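Local coordinates for protein paenibacillus xanthan lyase (Paenibacillus, PDB 6F2P) that probably cleaves the polysaccharide xanthan by beta-elimination, as a calcium-bearing lyase of polysaccharide lyase family 8, at residues D491-G497 and Q636-N642; V468-E472 and G658-W662; A482-W486 and S644-A648. All blocks are in the same frame, centred on the assembly; numbering follows the deposited sequence.

Contact 1. Residues D491-G497 and Q636-N642; sequences DEIVALG and QISILEN. With CA (calcium ion), chain B.
Asp491, Glu492 and Gln636 meet on one calcium ion. Asp491 OD1 lies 2.4 Å from the calcium. Glu492 is bidentate, with OE1 and OE2 each 2.5 Å from the metal. Its CG sits between the backbone N and the carbonyl carbon (chi1 64°), and a bend at the next bond turns the carboxylate to the ion. Gln636 reaches in from the other segment and gives its amide oxygen, OE1, at 2.3 Å from the calcium. Asp490 and Glu651 complete the site, and Glu492 OE2 also bonds Tyr631 OH.

Apolar contacts follow along the strands. Val494 CG2 meets Ile637 CG2 tip to tip at 3.9 Å. Leu496 and Ile639 slide past each other, with CD2 of Leu496 3.6 Å from CD1 of Ile639.

One hydrogen bond lies at the far end. Asn642 ND2 donates to Gly497 O over 3.2 Å (148° at the hydrogen), from well above the carbonyl plane. Asn642 OD1 is bonded by Gln647 NE2. With an alanine here, Gly497 O would probably lose this donor and Gln647 NE2 an acceptor.

Calcium probably offsets the charge of the gathered carboxylates, so that ligands at the ends of strands in two facing sheets can share one site.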
loop_
_atom_site.group_PDB
_atom_site.type_symbol
_atom_site.label_atom_id
_atom_site.label_comp_id
_atom_site.label_asym_id
_atom_site.label_seq_id
_atom_site.Cartn_x
_atom_site.Cartn_y
_atom_site.Cartn_z
ATOM N N ASP A 491 7.622 -19.287 10.193
ATOM C CA ASP A 491 6.625 -20.186 10.767
ATOM C C ASP A 491 5.922 -19.552 11.957
ATOM O O ASP A 491 5.297 -20.244 12.746
ATOM C CB ASP A 491 7.254 -21.526 11.175
ATOM C CG ASP A 491 8.393 -21.368 12.181
ATOM O OD1 ASP A 491 8.745 -20.223 12.537
ATOM O OD2 ASP A 491 8.967 -22.401 12.585
ATOM N N GLU A 492 6.037 -18.237 12.090
ATOM C CA GLU A 492 5.320 -17.532 13.142
ATOM C C GLU A 492 4.833 -16.188 12.646
ATOM O O GLU A 492 5.399 -15.619 11.710
ATOM C CB GLU A 492 6.201 -17.321 14.380
ATOM C CG GLU A 492 7.417 -16.442 14.155
ATOM C CD GLU A 492 8.653 -17.242 13.771
ATOM O OE1 GLU A 492 8.877 -17.421 12.558
ATOM O OE2 GLU A 492 9.398 -17.696 14.675
ATOM N N ILE A 493 3.770 -15.697 13.276
ATOM C CA ILE A 493 3.331 -14.322 13.097
ATOM C C ILE A 493 3.317 -13.623 14.445
ATOM O O ILE A 493 2.686 -14.094 15.388
ATOM C CB ILE A 493 1.920 -14.237 12.502
ATOM C CG1 ILE A 493 1.891 -14.871 11.113
ATOM C CG2 ILE A 493 1.471 -12.789 12.433
ATOM C CD1 ILE A 493 1.050 -16.109 11.042
ATOM N N VAL A 494 4.027 -12.510 14.554
ATOM C CA VAL A 494 3.986 -11.751 15.792
ATOM C C VAL A 494 3.034 -10.581 15.611
ATOM O O VAL A 494 3.119 -9.850 14.617
ATOM C CB VAL A 494 5.377 -11.237 16.207
ATOM C CG1 VAL A 494 5.286 -10.454 17.512
ATOM C CG2 VAL A 494 6.361 -12.399 16.337
ATOM N N ALA A 495 2.122 -10.415 16.564
ATOM C CA ALA A 495 1.175 -9.308 16.548
ATOM C C ALA A 495 1.416 -8.406 17.754
ATOM O O ALA A 495 1.441 -8.880 18.894
ATOM C CB ALA A 495 -0.261 -9.831 16.546
ATOM N N LEU A 496 1.605 -7.115 17.497
ATOM C CA LEU A 496 1.853 -6.153 18.558
ATOM C C LEU A 496 0.859 -5.013 18.508
ATOM O O LEU A 496 0.462 -4.562 17.432
ATOM C CB LEU A 496 3.252 -5.560 18.434
ATOM C CG LEU A 496 4.469 -6.478 18.506
ATOM C CD1 LEU A 496 5.722 -5.623 18.560
ATOM C CD2 LEU A 496 4.386 -7.408 19.707
ATOM N N GLY A 497 0.472 -4.534 19.680
ATOM C CA GLY A 497 -0.377 -3.368 19.760
ATOM C C GLY A 497 0.079 -2.470 20.889
ATOM O O GLY A 497 0.553 -2.946 21.918
ATOM N N GLN A 636 11.899 -17.946 19.126
ATOM C CA GLN A 636 12.743 -17.593 17.997
ATOM C C GLN A 636 12.555 -16.120 17.615
ATOM O O GLN A 636 13.128 -15.659 16.628
ATOM C CB GLN A 636 12.435 -18.483 16.795
ATOM C CG GLN A 636 12.313 -19.965 17.108
ATOM C CD GLN A 636 11.713 -20.735 15.955
ATOM O OE1 GLN A 636 11.448 -20.174 14.898
ATOM N NE2 GLN A 636 11.481 -22.021 16.153
ATOM N N ILE A 637 11.753 -15.385 18.389
ATOM C CA ILE A 637 11.581 -13.945 18.157
ATOM C C ILE A 637 11.920 -13.116 19.395
ATOM O O ILE A 637 11.803 -13.592 20.524
ATOM C CB ILE A 637 10.147 -13.584 17.689
ATOM C CG1 ILE A 637 9.121 -13.975 18.753
ATOM C CG2 ILE A 637 9.824 -14.237 16.345
ATOM C CD1 ILE A 637 8.594 -12.804 19.552
ATOM N N SER A 638 12.337 -11.873 19.180
ATOM C CA SER A 638 12.585 -10.957 20.286
ATOM C C SER A 638 11.956 -9.607 20.014
ATOM O O SER A 638 12.253 -8.959 19.017
ATOM C CB SER A 638 14.076 -10.807 20.546
ATOM O OG SER A 638 14.603 -12.051 20.960
ATOM N N ILE A 639 11.069 -9.186 20.899
ATOM C CA ILE A 639 10.406 -7.915 20.712
ATOM C C ILE A 639 11.353 -6.834 21.199
ATOM O O ILE A 639 11.691 -6.780 22.379
ATOM C CB ILE A 639 9.040 -7.893 21.427
ATOM C CG1 ILE A 639 8.104 -8.908 20.759
ATOM C CG2 ILE A 639 8.425 -6.514 21.384
ATOM C CD1 ILE A 639 6.870 -9.236 21.557
ATOM N N LEU A 640 11.809 -6.003 20.268
ATOM C CA LEU A 640 12.808 -4.990 20.563
ATOM C C LEU A 640 12.161 -3.794 21.223
ATOM O O LEU A 640 12.769 -3.140 22.076
ATOM C CB LEU A 640 13.525 -4.553 19.283
ATOM C CG LEU A 640 14.156 -5.695 18.480
ATOM C CD1 LEU A 640 14.872 -5.170 17.251
ATOM C CD2 LEU A 640 15.101 -6.521 19.339
ATOM N N GLU A 641 10.929 -3.512 20.810
ATOM C CA GLU A 641 10.156 -2.399 21.341
ATOM C C GLU A 641 8.715 -2.585 20.945
ATOM O O GLU A 641 8.425 -3.116 19.877
ATOM C CB GLU A 641 10.651 -1.065 20.778
ATOM C CG GLU A 641 9.912 0.162 21.307
ATOM C CD GLU A 641 10.564 1.461 20.878
ATOM O OE1 GLU A 641 10.006 2.542 21.170
ATOM O OE2 GLU A 641 11.639 1.404 20.247
ATOM N N ASN A 642 7.812 -2.157 21.815
ATOM C CA ASN A 642 6.400 -2.105 21.487
ATOM C C ASN A 642 5.784 -0.878 22.147
ATOM O O ASN A 642 5.206 -0.961 23.236
ATOM C CB ASN A 642 5.714 -3.386 21.939
ATOM C CG ASN A 642 4.226 -3.359 21.704
ATOM O OD1 ASN A 642 3.739 -2.661 20.820
ATOM N ND2 ASN A 642 3.491 -4.110 22.511
HETATM CA CA CA B . 10.761 -19.023 13.053
#

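Contact 2. Residues V468-E472 and G658-W662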
loop_
_atom_site.group_PDB
_atom_site.type_symbol
_atom_site.label_atom_id
_atom_site.label_comp_id
_atom_site.label_asym_id
_atom_site.label_seq_id
_atom_site.Cartn_x
_atom_site.Cartn_y
_atom_site.Cartn_z
ATOM N N VAL A 468 6.397 -7.265 7.194
ATOM C CA VAL A 468 5.928 -6.572 8.373
ATOM C C VAL A 468 4.867 -5.580 7.904
ATOM O O VAL A 468 5.071 -4.872 6.909
ATOM C CB VAL A 468 7.093 -5.839 9.092
ATOM C CG1 VAL A 468 7.928 -5.062 8.096
ATOM C CG2 VAL A 468 6.570 -4.921 10.188
ATOM N N SER A 469 3.726 -5.549 8.592
ATOM C CA SER A 469 2.683 -4.585 8.268
ATOM C C SER A 469 2.233 -3.854 9.502
ATOM O O SER A 469 2.409 -4.330 10.628
ATOM C CB SER A 469 1.470 -5.266 7.649
ATOM O OG SER A 469 1.777 -5.859 6.406
ATOM N N GLY A 470 1.622 -2.697 9.285
ATOM C CA GLY A 470 1.090 -1.925 10.378
ATOM C C GLY A 470 -0.132 -1.135 9.984
ATOM O O GLY A 470 -0.338 -0.800 8.811
ATOM N N MET A 471 -0.938 -0.825 10.994
ATOM C CA MET A 471 -2.128 -0.019 10.819
ATOM C C MET A 471 -2.325 0.849 12.043
ATOM O O MET A 471 -2.388 0.343 13.164
ATOM C CB MET A 471 -3.338 -0.934 10.657
ATOM C CG MET A 471 -4.669 -0.224 10.638
ATOM S SD MET A 471 -6.020 -1.391 10.384
ATOM C CE MET A 471 -7.426 -0.282 10.530
ATOM N N GLU A 472 -2.404 2.158 11.840
ATOM C CA GLU A 472 -2.921 3.023 12.887
ATOM C C GLU A 472 -4.448 3.021 12.800
ATOM O O GLU A 472 -5.047 3.672 11.939
ATOM C CB GLU A 472 -2.369 4.441 12.780
ATOM C CG GLU A 472 -2.791 5.329 13.942
ATOM C CD GLU A 472 -1.995 6.618 14.014
ATOM O OE1 GLU A 472 -1.393 7.003 12.989
ATOM O OE2 GLU A 472 -1.969 7.246 15.095
ATOM N N GLY A 658 11.908 -6.696 11.645
ATOM C CA GLY A 658 10.887 -5.821 11.097
ATOM C C GLY A 658 10.634 -4.673 12.058
ATOM O O GLY A 658 10.581 -4.874 13.279
ATOM N N ILE A 659 10.492 -3.462 11.523
ATOM C CA ILE A 659 10.228 -2.293 12.354
ATOM C C ILE A 659 9.194 -1.358 11.741
ATOM O O ILE A 659 9.303 -0.998 10.573
ATOM C CB ILE A 659 11.486 -1.446 12.543
ATOM C CG1 ILE A 659 12.677 -2.307 12.979
ATOM C CG2 ILE A 659 11.203 -0.311 13.526
ATOM C CD1 ILE A 659 13.985 -1.541 13.074
ATOM N N ASN A 660 8.201 -0.955 12.532
ATOM C CA ASN A 660 7.308 0.123 12.134
ATOM C C ASN A 660 7.605 1.405 12.923
ATOM O O ASN A 660 7.600 1.399 14.154
ATOM C CB ASN A 660 5.845 -0.283 12.303
ATOM C CG ASN A 660 5.407 -1.364 11.314
ATOM O OD1 ASN A 660 5.948 -1.475 10.211
ATOM N ND2 ASN A 660 4.408 -2.161 11.708
ATOM N N PHE A 661 7.875 2.492 12.203
ATOM C CA PHE A 661 8.107 3.805 12.797
ATOM C C PHE A 661 6.861 4.684 12.667
ATOM O O PHE A 661 6.394 4.951 11.553
ATOM C CB PHE A 661 9.268 4.502 12.090
ATOM C CG PHE A 661 10.614 3.895 12.365
ATOM C CD1 PHE A 661 11.327 4.246 13.500
ATOM C CD2 PHE A 661 11.182 2.999 11.476
ATOM C CE1 PHE A 661 12.582 3.700 13.756
ATOM C CE2 PHE A 661 12.432 2.453 11.722
ATOM C CZ PHE A 661 13.132 2.807 12.862
ATOM N N TRP A 662 6.345 5.157 13.798
ATOM C CA TRP A 662 5.054 5.852 13.833
ATOM C C TRP A 662 5.107 7.378 13.738
ATOM O O TRP A 662 4.085 8.019 13.482
ATOM C CB TRP A 662 4.276 5.448 15.088
ATOM C CG TRP A 662 3.862 4.015 15.073
ATOM C CD1 TRP A 662 4.345 3.014 15.861
ATOM C CD2 TRP A 662 2.887 3.414 14.213
ATOM N NE1 TRP A 662 3.730 1.826 15.548
ATOM C CE2 TRP A 662 2.828 2.047 14.541
ATOM C CE3 TRP A 662 2.051 3.902 13.203
ATOM C CZ2 TRP A 662 1.969 1.160 13.893
ATOM C CZ3 TRP A 662 1.199 3.021 12.563
ATOM C CH2 TRP A 662 1.168 1.665 12.907
#
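Asn660 and Trp662 reach strand 466-474 through the same first torsion: in each, CG is anti to the carbonyl carbon (chi1 -69° in Asn660). This carries the Asn660 amide to Ser469 and the benzene end of the indole to Met471 and Glu472. Asn660 ND2 makes a weak hydrogen bond to Ser469 O, 3.1 Å long and bent to 147°. The amide has stronger partners outside: ND2 bonds Ser485 OG, and OD1 bonds Ser679 OG. Both polar ends of this buried side chain are therefore engaged.

Val468 comes from the opposite direction, and its CG2 lies 3.5 Å from Asn660 OD1. Asn660 ND2 also lies 3.6 Å from Gly470 CA, where the strand has no side chain. Trp662 CH2 is 3.7 Å from Met471 C, and Trp662 CZ3 is 3.8 Å from Glu472 CB. On one face of the indole, toward its rim, sits CB of Asn660.

The two strands run nearly parallel, 24° apart, in separate sheets packed against each other. Strand 466-474 lies between 457-462 and 481-488 in one sheet. Strand 656-661 lies between 646-651 and 678-684 in the other, and the ring of Trp456 meets Trp662 beside them.

Contact 3. Residues A482-W486 and S644-A648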
loop_
_atom_site.group_PDB
_atom_site.type_symbol
_atom_site.label_atom_id
_atom_site.label_comp_id
_atom_site.label_asym_id
_atom_site.label_seq_id
_atom_site.Cartn_x
_atom_site.Cartn_y
_atom_site.Cartn_z
ATOM N N ALA A 482 -5.528 2.955 17.837
ATOM C CA ALA A 482 -4.514 1.980 18.216
ATOM C C ALA A 482 -3.435 1.834 17.156
ATOM O O ALA A 482 -3.667 2.107 15.976
ATOM C CB ALA A 482 -5.157 0.643 18.473
ATOM N N LYS A 483 -2.253 1.401 17.588
ATOM C CA LYS A 483 -1.189 1.040 16.658
ATOM C C LYS A 483 -0.949 -0.468 16.685
ATOM O O LYS A 483 -0.439 -1.032 17.664
ATOM C CB LYS A 483 0.084 1.836 16.935
ATOM C CG LYS A 483 -0.027 3.272 16.479
ATOM C CD LYS A 483 0.891 4.206 17.246
ATOM C CE LYS A 483 0.730 5.632 16.743
ATOM N NZ LYS A 483 1.678 6.582 17.379
ATOM N N LYS A 484 -1.351 -1.114 15.596
ATOM C CA LYS A 484 -1.299 -2.562 15.482
ATOM C C LYS A 484 -0.283 -2.934 14.411
ATOM O O LYS A 484 -0.309 -2.392 13.297
ATOM C CB LYS A 484 -2.683 -3.102 15.110
ATOM C CG LYS A 484 -3.788 -2.622 16.030
ATOM C CD LYS A 484 -5.182 -2.816 15.421
ATOM C CE LYS A 484 -5.492 -4.294 15.168
ATOM N NZ LYS A 484 -5.667 -5.083 16.418
ATOM N N SER A 485 0.613 -3.856 14.751
ATOM C CA SER A 485 1.653 -4.272 13.822
ATOM C C SER A 485 1.687 -5.785 13.694
ATOM O O SER A 485 1.412 -6.508 14.645
ATOM C CB SER A 485 3.020 -3.743 14.269
ATOM O OG SER A 485 3.075 -2.328 14.185
ATOM N N TRP A 486 2.021 -6.262 12.505
ATOM C CA TRP A 486 2.133 -7.692 12.286
ATOM C C TRP A 486 3.516 -8.019 11.714
ATOM O O TRP A 486 4.047 -7.275 10.887
ATOM C CB TRP A 486 1.006 -8.184 11.375
ATOM C CG TRP A 486 -0.374 -7.946 11.936
ATOM C CD1 TRP A 486 -1.117 -8.811 12.701
ATOM C CD2 TRP A 486 -1.177 -6.768 11.776
ATOM N NE1 TRP A 486 -2.328 -8.237 13.025
ATOM C CE2 TRP A 486 -2.392 -6.988 12.466
ATOM C CE3 TRP A 486 -0.988 -5.550 11.115
ATOM C CZ2 TRP A 486 -3.413 -6.031 12.511
ATOM C CZ3 TRP A 486 -2.002 -4.596 11.168
ATOM C CH2 TRP A 486 -3.202 -4.847 11.862
ATOM N N SER A 644 4.278 3.498 21.278
ATOM C CA SER A 644 3.590 4.359 20.331
ATOM C C SER A 644 4.594 5.053 19.405
ATOM O O SER A 644 4.220 5.765 18.472
ATOM C CB SER A 644 2.754 5.395 21.084
ATOM O OG SER A 644 3.598 6.246 21.837
ATOM N N SER A 645 5.876 4.842 19.658
ATOM C CA SER A 645 6.889 5.496 18.852
ATOM C C SER A 645 7.385 4.521 17.793
ATOM O O SER A 645 7.677 4.920 16.659
ATOM C CB SER A 645 8.034 6.017 19.722
ATOM O OG SER A 645 8.995 6.699 18.933
ATOM N N ALA A 646 7.456 3.243 18.160
ATOM C CA ALA A 646 7.878 2.205 17.229
ATOM C C ALA A 646 7.516 0.830 17.742
ATOM O O ALA A 646 7.332 0.633 18.946
ATOM C CB ALA A 646 9.383 2.285 16.978
ATOM N N GLN A 647 7.438 -0.123 16.824
ATOM C CA GLN A 647 7.145 -1.503 17.170
ATOM C C GLN A 647 8.090 -2.364 16.363
ATOM O O GLN A 647 8.096 -2.311 15.134
ATOM C CB GLN A 647 5.680 -1.852 16.851
ATOM C CG GLN A 647 4.689 -1.068 17.695
ATOM C CD GLN A 647 3.259 -1.269 17.271
ATOM O OE1 GLN A 647 2.847 -0.823 16.195
ATOM N NE2 GLN A 647 2.481 -1.939 18.116
ATOM N N ALA A 648 8.907 -3.148 17.046
ATOM C CA ALA A 648 9.951 -3.876 16.349
ATOM C C ALA A 648 10.129 -5.293 16.881
ATOM O O ALA A 648 10.078 -5.534 18.094
ATOM C CB ALA A 648 11.258 -3.106 16.409
#
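Lys483 and Ser485 face Gln647 across two strands that run in nearly the same direction, 22° apart, with axes 8.3 Å from each other at closest approach. Gln647 is the main bridge. Its CG stands anti to the carbonyl carbon (chi1 -65°) and the chain then extends, so the amide reaches the opposite strand. There Gln647 NE2 donates to Lys483 O at 3.1 Å, bent to 142°. This donor stands above the carbonyl plane of Lys483. Gln647 OE1 accepts from Ser485 OG, which approaches from above the amide plane. The same oxygen also takes the indole N-H of Trp662, so two donors grip it.

The contact lies between two facing antiparallel sheets. One belongs to the super-sandwich domain of family 8 lyases. The other belongs to the C-terminal beta-sandwich domain. Polar bonds join the sheets here, and the amide that makes two of them is buried.

Beside this, the extended chain of Lys483 runs along Ser644. Its NZ donates to Ser644 O at 2.9 Å, in the carbonyl plane and on a lone pair. The Lys483 CD methylene lies 3.9 Å from the same Ser644 O. A methylpentanediol molecule, probably from the crystallisation liquor, sits close to the side chain of Ser644.

In the fold
From the N terminus, the chain enters contact 2 at 468-472, contact 3 at 482-486 and contact 1 at 491-497. These segments lie on three successive antiparallel strands of one sheet. The chain then completes further strands of the super-sandwich domain and passes helix 625-633. It returns in reverse order: 636-642 closes contact 1, 644-648 closes contact 3, and 658-662 closes contact 2. The three loops therefore nest without crossing, contact 1 innermost. The returning segments follow a second antiparallel run, at the start of the C-terminal sandwich sheet. Contact 3 touches both others, while contacts 1 and 2 stay about 6 Å apart at their nearest atoms. Together they join the two domains sheet to sheet.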